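Local coordinates for protein urocanate hydratase (Paenibacillus sp. Soil724D2, PDB 7NED) that is a thiourocanate hydratase that binds NAD+ and probably adds water to thiourocanate in bacterial ergothioneine breakdown, at residues A[170-175]-A[250-255]; A[140-145]-A[309-314]. All blocks are in the same frame, centred on the assembly; numbering follows the deposited sequence.

Contact 1: A[170-175]-A[250-255]; sequences GAQPLA and IVTDQT. With NAD (nicotinamide-adenine-dinucleotide), chain C.
The backbones come closest at Gln172 and Gln254, whose CA atoms are 8.5 Å apart, where the N-terminal part of helix 172-178 faces the loop leaving strand 250-251. Both belong to the Rossmann-like domain, at the end of the parallel sheet where NAD sits. The two glutamines meet obliquely, their amide planes 61° apart. Gln172 reaches over with an extended chain, its CG anti to the carbonyl carbon (chi1 -66°), and Gln254 lays its CB and OE1 over one face of the Gln172 amide, with OE1 3.4 Å from Gln172 CD, a packing contact. The Gln172 amide is spoken for elsewhere: OE1 bonds to Thr162 OG1, while NE2 bonds to the carbonyls of Ala163 and Gly169, which fixes its rotation. Thr252 adds a looser touch, its CG2 4.0 Å from Gln172 OE1, and its OG1 is bonded to Phe311 O. Next door, Asp253 forms an Asx turn: its OD1 takes the backbone N of Thr255 from above the carboxylate plane and Thr255 OG1 on its syn lone pair. That turn leads Thr255 to the dinucleotide, where its CG2 lies 3.6 Å from NAD C4A of the adenine. On the nicotinamide side, Gln254 NE2 is 3.3 Å from NAD C6N.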
loop_
_atom_site.group_PDB
_atom_site.type_symbol
_atom_site.label_atom_id
_atom_site.label_comp_id
_atom_site.label_asym_id
_atom_site.label_seq_id
_atom_site.Cartn_x
_atom_site.Cartn_y
_atom_site.Cartn_z
ATOM N N GLY A 170 -15.028 25.772 -0.605
ATOM C CA GLY A 170 -15.594 26.844 0.188
ATOM C C GLY A 170 -14.566 27.650 0.968
ATOM O O GLY A 170 -14.876 28.760 1.414
ATOM N N ALA A 171 -13.343 27.119 1.149
ATOM C CA ALA A 171 -12.298 27.883 1.824
ATOM C C ALA A 171 -11.705 28.971 0.938
ATOM O O ALA A 171 -11.022 29.874 1.442
ATOM C CB ALA A 171 -11.169 26.957 2.280
ATOM N N GLN A 172 -11.900 28.881 -0.365
ATOM C CA GLN A 172 -11.168 29.766 -1.262
ATOM C C GLN A 172 -11.540 31.232 -1.065
ATOM O O GLN A 172 -10.631 32.076 -1.077
ATOM C CB GLN A 172 -11.415 29.330 -2.712
ATOM C CG GLN A 172 -10.863 27.984 -3.086
ATOM C CD GLN A 172 -11.272 27.618 -4.487
ATOM O OE1 GLN A 172 -10.460 27.652 -5.418
ATOM N NE2 GLN A 172 -12.572 27.359 -4.669
ATOM N N PRO A 173 -12.806 31.606 -0.910
ATOM C CA PRO A 173 -13.096 33.043 -0.768
ATOM C C PRO A 173 -12.428 33.649 0.448
ATOM O O PRO A 173 -11.948 34.788 0.385
ATOM C CB PRO A 173 -14.639 33.098 -0.677
ATOM C CG PRO A 173 -15.065 31.696 -0.397
ATOM C CD PRO A 173 -14.032 30.800 -1.005
ATOM N N LEU A 174 -12.380 32.913 1.564
ATOM C CA LEU A 174 -11.727 33.453 2.745
ATOM C C LEU A 174 -10.210 33.461 2.590
ATOM O O LEU A 174 -9.547 34.416 3.000
ATOM C CB LEU A 174 -12.141 32.673 3.971
ATOM C CG LEU A 174 -11.833 33.302 5.306
ATOM C CD1 LEU A 174 -12.336 34.798 5.424
ATOM C CD2 LEU A 174 -12.487 32.432 6.365
ATOM N N ALA A 175 -9.639 32.419 1.997
ATOM C CA ALA A 175 -8.226 32.486 1.684
ATOM C C ALA A 175 -7.947 33.698 0.806
ATOM O O ALA A 175 -6.982 34.423 1.033
ATOM C CB ALA A 175 -7.762 31.202 0.988
ATOM N N ILE A 250 -5.146 35.853 -11.485
ATOM C CA ILE A 250 -4.923 34.474 -11.043
ATOM C C ILE A 250 -6.157 33.666 -11.381
ATOM O O ILE A 250 -7.278 34.141 -11.223
ATOM C CB ILE A 250 -4.669 34.403 -9.533
ATOM C CG1 ILE A 250 -3.418 35.207 -9.175
ATOM C CG2 ILE A 250 -4.499 32.949 -9.126
ATOM C CD1 ILE A 250 -3.274 35.430 -7.684
ATOM N N VAL A 251 -5.961 32.446 -11.861
ATOM C CA VAL A 251 -7.086 31.609 -12.224
ATOM C C VAL A 251 -6.810 30.198 -11.732
ATOM O O VAL A 251 -5.746 29.643 -12.016
ATOM C CB VAL A 251 -7.321 31.592 -13.739
ATOM C CG1 VAL A 251 -8.500 30.654 -14.081
ATOM C CG2 VAL A 251 -7.537 33.058 -14.271
ATOM N N THR A 252 -7.771 29.622 -11.020
ATOM C CA THR A 252 -7.707 28.193 -10.688
ATOM C C THR A 252 -9.131 27.649 -10.703
ATOM O O THR A 252 -10.051 28.263 -11.260
ATOM C CB THR A 252 -6.956 27.957 -9.363
ATOM O OG1 THR A 252 -6.821 26.541 -9.143
ATOM C CG2 THR A 252 -7.654 28.567 -8.164
ATOM N N ASP A 253 -9.306 26.452 -10.123
ATOM C CA ASP A 253 -10.597 25.788 -10.101
ATOM C C ASP A 253 -10.557 24.827 -8.929
ATOM O O ASP A 253 -9.517 24.228 -8.661
ATOM C CB ASP A 253 -10.852 25.036 -11.415
ATOM C CG ASP A 253 -12.155 24.228 -11.376
ATOM O OD1 ASP A 253 -12.181 23.123 -10.781
ATOM O OD2 ASP A 253 -13.171 24.716 -11.910
ATOM N N GLN A 254 -11.652 24.717 -8.202
ATOM C CA GLN A 254 -11.690 23.674 -7.213
ATOM C C GLN A 254 -13.072 23.062 -7.172
ATOM O O GLN A 254 -13.618 22.754 -6.110
ATOM C CB GLN A 254 -11.222 24.176 -5.859
ATOM C CG GLN A 254 -10.489 23.056 -5.120
ATOM C CD GLN A 254 -9.904 23.530 -3.831
ATOM O OE1 GLN A 254 -10.270 24.591 -3.314
ATOM N NE2 GLN A 254 -8.858 22.829 -3.377
ATOM N N THR A 255 -13.562 22.755 -8.349
ATOM C CA THR A 255 -14.754 21.993 -8.494
ATOM C C THR A 255 -14.366 20.517 -8.240
ATOM O O THR A 255 -13.235 20.114 -8.238
ATOM C CB THR A 255 -15.315 22.074 -9.915
ATOM O OG1 THR A 255 -14.344 21.628 -10.822
ATOM C CG2 THR A 255 -15.742 23.492 -10.280
HETATM P PA NAD C . -17.301 19.124 -3.137
HETATM O O1A NAD C . -17.836 18.125 -4.161
HETATM O O2A NAD C . -17.811 19.316 -1.767
HETATM O O5B NAD C . -17.700 20.604 -3.860
HETATM C C5B NAD C . -17.481 20.653 -5.212
HETATM C C4B NAD C . -18.225 21.993 -5.667
HETATM O O4B NAD C . -18.150 22.211 -7.048
HETATM C C3B NAD C . -19.720 21.714 -5.306
HETATM O O3B NAD C . -20.228 22.758 -4.585
HETATM C C2B NAD C . -20.393 21.622 -6.710
HETATM O O2B NAD C . -21.647 22.200 -6.751
HETATM C C1B NAD C . -19.477 22.569 -7.481
HETATM N N9A NAD C . -19.442 22.340 -8.926
HETATM C C8A NAD C . -19.467 21.144 -9.636
HETATM N N7A NAD C . -19.423 21.312 -10.934
HETATM C C5A NAD C . -19.336 22.688 -11.104
HETATM C C6A NAD C . -19.270 23.508 -12.252
HETATM N N6A NAD C . -19.249 22.981 -13.496
HETATM N N1A NAD C . -19.194 24.862 -12.115
HETATM C C2A NAD C . -19.248 25.333 -10.844
HETATM N N3A NAD C . -19.313 24.684 -9.671
HETATM C C4A NAD C . -19.361 23.346 -9.843
HETATM O O3 NAD C . -15.766 18.934 -3.390
HETATM P PN NAD C . -14.708 19.552 -2.369
HETATM O O1N NAD C . -14.422 18.881 -1.058
HETATM O O2N NAD C . -14.817 21.060 -2.465
HETATM O O5D NAD C . -13.199 19.298 -3.162
HETATM C C5D NAD C . -13.148 19.860 -4.485
HETATM C C4D NAD C . -11.858 19.440 -5.135
HETATM O O4D NAD C . -10.755 19.665 -4.277
HETATM C C3D NAD C . -12.000 17.832 -5.218
HETATM O O3D NAD C . -11.527 17.339 -6.467
HETATM C C2D NAD C . -11.055 17.314 -4.072
HETATM O O2D NAD C . -10.379 16.153 -4.336
HETATM C C1D NAD C . -10.034 18.459 -4.366
HETATM N N1N NAD C . -8.846 18.555 -3.507
HETATM C C2N NAD C . -7.975 17.511 -3.752
HETATM C C3N NAD C . -6.752 17.435 -3.104
HETATM C C7N NAD C . -5.890 16.201 -3.404
HETATM O O7N NAD C . -4.665 16.174 -3.298
HETATM N N7N NAD C . -6.555 15.034 -3.744
HETATM C C4N NAD C . -6.443 18.476 -2.218
HETATM C C5N NAD C . -7.346 19.519 -2.016
HETATM C C6N NAD C . -8.575 19.566 -2.697
#

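Contact 2: A[140-145]-A[309-314]; sequences YEIFQS and IVFDNG. With NAD (nicotinamide-adenine-dinucleotide), chain C.
Helix 133-150 packs on one face of the parallel sheet of the NAD-binding domain, and here it meets strand 309-312 at Phe311, through Ile142 and Phe143. The ring of Phe311 rises from the strand toward the helix. With CG held between the backbone N and the carbonyl carbon (chi1 69°), the ring stands off the strand and CZ is the atom that meets the helix. Ile142 CG2 lies 3.6 Å from Phe311 CZ, an oblique approach that also brings the methyl near CE1. Phe143 comes in at about a right angle to Phe311, its CE1 at the edge of that ring and 4.2 Å from CZ. In this Rossmann-like domain the helix thus rests on a strand whose C-terminal end runs straight into the cofactor site. With an alanine at Phe311, Ile142 CG2 and Phe143 CE1 would probably lose the ring they pack on, and a gap would open between helix and strand. Phe335, from helix 335-344, touches both Ile142 and Phe311, enclosing the cluster further. Just past the strand, Asn313 OD1 lies in the plane of the Phe311 ring, at its edge, and 3.6 Å from Ile142 CD1, the other branch of the isoleucine. Asp312 shapes the turn: its OD1 accepts from Gly314 N at 2.7 Å, an Asx turn, and also from Asn315 N, while OD2 forms a salt bridge with Arg318. Gly314, at a positive phi of 86° that suits glycine, borders the nicotinamide ring of NAD.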
loop_
_atom_site.group_PDB
_atom_site.type_symbol
_atom_site.label_atom_id
_atom_site.label_comp_id
_atom_site.label_asym_id
_atom_site.label_seq_id
_atom_site.Cartn_x
_atom_site.Cartn_y
_atom_site.Cartn_z
ATOM N N TYR A 140 -4.354 29.751 1.248
ATOM C CA TYR A 140 -3.795 31.060 1.535
ATOM C C TYR A 140 -2.286 31.085 1.245
ATOM O O TYR A 140 -1.772 32.042 0.638
ATOM C CB TYR A 140 -4.153 31.411 2.979
ATOM C CG TYR A 140 -3.446 32.610 3.554
ATOM C CD1 TYR A 140 -2.317 32.463 4.329
ATOM C CD2 TYR A 140 -3.922 33.904 3.305
ATOM C CE1 TYR A 140 -1.662 33.578 4.858
ATOM C CE2 TYR A 140 -3.277 35.009 3.821
ATOM C CZ TYR A 140 -2.161 34.842 4.603
ATOM O OH TYR A 140 -1.512 35.932 5.124
ATOM N N GLU A 141 -1.568 30.020 1.621
ATOM C CA GLU A 141 -0.135 29.948 1.316
ATOM C C GLU A 141 0.116 29.848 -0.188
ATOM O O GLU A 141 1.129 30.351 -0.685
ATOM C CB GLU A 141 0.516 28.744 2.021
ATOM C CG GLU A 141 0.669 28.833 3.569
ATOM C CD GLU A 141 1.301 30.146 4.075
ATOM O OE1 GLU A 141 0.825 30.682 5.133
ATOM O OE2 GLU A 141 2.250 30.633 3.409
ATOM N N ILE A 142 -0.776 29.196 -0.934
ATOM C CA ILE A 142 -0.663 29.242 -2.398
ATOM C C ILE A 142 -0.789 30.676 -2.892
ATOM O O ILE A 142 0.026 31.147 -3.699
ATOM C CB ILE A 142 -1.716 28.342 -3.072
ATOM C CG1 ILE A 142 -1.468 26.869 -2.768
ATOM C CG2 ILE A 142 -1.733 28.602 -4.592
ATOM C CD1 ILE A 142 -2.669 25.966 -3.103
ATOM N N PHE A 143 -1.859 31.365 -2.466
ATOM C CA PHE A 143 -2.059 32.745 -2.906
ATOM C C PHE A 143 -0.880 33.628 -2.498
ATOM O O PHE A 143 -0.405 34.448 -3.301
ATOM C CB PHE A 143 -3.369 33.294 -2.344
ATOM C CG PHE A 143 -4.608 32.656 -2.936
ATOM C CD1 PHE A 143 -4.562 32.005 -4.156
ATOM C CD2 PHE A 143 -5.818 32.724 -2.275
ATOM C CE1 PHE A 143 -5.716 31.413 -4.701
ATOM C CE2 PHE A 143 -6.975 32.130 -2.819
ATOM C CZ PHE A 143 -6.910 31.473 -4.032
ATOM N N GLN A 144 -0.346 33.438 -1.280
ATOM C CA GLN A 144 0.779 34.272 -0.842
ATOM C C GLN A 144 2.056 33.961 -1.615
ATOM O O GLN A 144 2.837 34.876 -1.912
ATOM C CB GLN A 144 1.031 34.143 0.660
ATOM C CG GLN A 144 -0.074 34.800 1.525
ATOM C CD GLN A 144 -0.203 36.318 1.332
ATOM O OE1 GLN A 144 -0.550 36.799 0.246
ATOM N NE2 GLN A 144 0.037 37.071 2.397
ATOM N N SER A 145 2.298 32.681 -1.927
ATOM C CA SER A 145 3.436 32.313 -2.761
ATOM C C SER A 145 3.345 32.970 -4.137
ATOM O O SER A 145 4.322 33.535 -4.644
ATOM C CB SER A 145 3.515 30.784 -2.872
ATOM O OG SER A 145 4.556 30.423 -3.763
ATOM N N ILE A 309 -1.827 34.143 -13.953
ATOM C CA ILE A 309 -1.156 33.050 -13.261
ATOM C C ILE A 309 -2.215 31.961 -13.078
ATOM O O ILE A 309 -3.153 32.121 -12.291
ATOM C CB ILE A 309 -0.575 33.499 -11.914
ATOM C CG1 ILE A 309 0.398 34.677 -12.076
ATOM C CG2 ILE A 309 0.139 32.331 -11.225
ATOM C CD1 ILE A 309 1.483 34.428 -13.092
ATOM N N VAL A 310 -2.054 30.845 -13.764
ATOM C CA VAL A 310 -3.077 29.810 -13.818
ATOM C C VAL A 310 -2.526 28.533 -13.190
ATOM O O VAL A 310 -1.368 28.168 -13.418
ATOM C CB VAL A 310 -3.510 29.583 -15.285
ATOM C CG1 VAL A 310 -4.578 28.467 -15.430
ATOM C CG2 VAL A 310 -3.959 30.928 -15.924
ATOM N N PHE A 311 -3.340 27.864 -12.370
ATOM C CA PHE A 311 -2.825 26.643 -11.766
ATOM C C PHE A 311 -3.960 25.698 -11.410
ATOM O O PHE A 311 -5.117 26.090 -11.252
ATOM C CB PHE A 311 -1.945 26.939 -10.529
ATOM C CG PHE A 311 -2.716 27.462 -9.353
ATOM C CD1 PHE A 311 -3.170 26.597 -8.358
ATOM C CD2 PHE A 311 -3.025 28.805 -9.262
ATOM C CE1 PHE A 311 -3.896 27.070 -7.267
ATOM C CE2 PHE A 311 -3.748 29.314 -8.168
ATOM C CZ PHE A 311 -4.193 28.437 -7.160
ATOM N N ASP A 312 -3.586 24.421 -11.341
ATOM C CA ASP A 312 -4.452 23.335 -10.904
ATOM C C ASP A 312 -4.406 23.248 -9.380
ATOM O O ASP A 312 -3.319 23.205 -8.778
ATOM C CB ASP A 312 -3.948 22.043 -11.576
ATOM C CG ASP A 312 -4.757 20.804 -11.233
ATOM O OD1 ASP A 312 -5.323 20.720 -10.125
ATOM O OD2 ASP A 312 -4.761 19.877 -12.086
ATOM N N ASN A 313 -5.584 23.250 -8.751
ATOM C CA ASN A 313 -5.668 23.311 -7.298
ATOM C C ASN A 313 -5.870 21.927 -6.687
ATOM O O ASN A 313 -6.431 21.793 -5.594
ATOM C CB ASN A 313 -6.776 24.279 -6.874
ATOM C CG ASN A 313 -6.519 24.926 -5.530
ATOM O OD1 ASN A 313 -5.508 24.670 -4.863
ATOM N ND2 ASN A 313 -7.460 25.783 -5.109
ATOM N N GLY A 314 -5.405 20.901 -7.390
ATOM C CA GLY A 314 -5.337 19.557 -6.876
ATOM C C GLY A 314 -6.625 18.802 -7.069
ATOM O O GLY A 314 -7.057 18.117 -6.158
HETATM P PA NAD C . -17.301 19.124 -3.137
HETATM O O1A NAD C . -17.836 18.125 -4.161
HETATM O O2A NAD C . -17.811 19.316 -1.767
HETATM O O5B NAD C . -17.700 20.604 -3.860
HETATM C C5B NAD C . -17.481 20.653 -5.212
HETATM C C4B NAD C . -18.225 21.993 -5.667
HETATM O O4B NAD C . -18.150 22.211 -7.048
HETATM C C3B NAD C . -19.720 21.714 -5.306
HETATM O O3B NAD C . -20.228 22.758 -4.585
HETATM C C2B NAD C . -20.393 21.622 -6.710
HETATM O O2B NAD C . -21.647 22.200 -6.751
HETATM C C1B NAD C . -19.477 22.569 -7.481
HETATM N N9A NAD C . -19.442 22.340 -8.926
HETATM C C8A NAD C . -19.467 21.144 -9.636
HETATM N N7A NAD C . -19.423 21.312 -10.934
HETATM C C5A NAD C . -19.336 22.688 -11.104
HETATM C C6A NAD C . -19.270 23.508 -12.252
HETATM N N6A NAD C . -19.249 22.981 -13.496
HETATM N N1A NAD C . -19.194 24.862 -12.115
HETATM C C2A NAD C . -19.248 25.333 -10.844
HETATM N N3A NAD C . -19.313 24.684 -9.671
HETATM C C4A NAD C . -19.361 23.346 -9.843
HETATM O O3 NAD C . -15.766 18.934 -3.390
HETATM P PN NAD C . -14.708 19.552 -2.369
HETATM O O1N NAD C . -14.422 18.881 -1.058
HETATM O O2N NAD C . -14.817 21.060 -2.465
HETATM O O5D NAD C . -13.199 19.298 -3.162
HETATM C C5D NAD C . -13.148 19.860 -4.485
HETATM C C4D NAD C . -11.858 19.440 -5.135
HETATM O O4D NAD C . -10.755 19.665 -4.277
HETATM C C3D NAD C . -12.000 17.832 -5.218
HETATM O O3D NAD C . -11.527 17.339 -6.467
HETATM C C2D NAD C . -11.055 17.314 -4.072
HETATM O O2D NAD C . -10.379 16.153 -4.336
HETATM C C1D NAD C . -10.034 18.459 -4.366
HETATM N N1N NAD C . -8.846 18.555 -3.507
HETATM C C2N NAD C . -7.975 17.511 -3.752
HETATM C C3N NAD C . -6.752 17.435 -3.104
HETATM C C7N NAD C . -5.890 16.201 -3.404
HETATM O O7N NAD C . -4.665 16.174 -3.298
HETATM N N7N NAD C . -6.555 15.034 -3.744
HETATM C C4N NAD C . -6.443 18.476 -2.218
HETATM C C5N NAD C . -7.346 19.519 -2.016
HETATM C C6N NAD C . -8.575 19.566 -2.697
#

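From the N terminus, the chain first passes through 140-145 on helix 133-150, then 170-175 at the start of helix 172-178. It returns at 250-255, closing the loop of contact 1 across 74 intervening residues, and reaches 309-314 later, closing contact 2 across 163. Contact 1 is therefore nested inside contact 2. Strands 250-251 and 309-312 are parallel neighbours in one sheet, joined by a probable backbone hydrogen bond, Val251 N to Ile309 O at 2.9 Å. Contact 2 sets helix 133-150 against Phe311 and the loop after it, contact 1 the start of helix 172-178 against the loop after strand 250-251. Asn313 joins them, touching Gln172 and Gln254. Both loops reach NAD, through Gln254, Thr255 and Gly314.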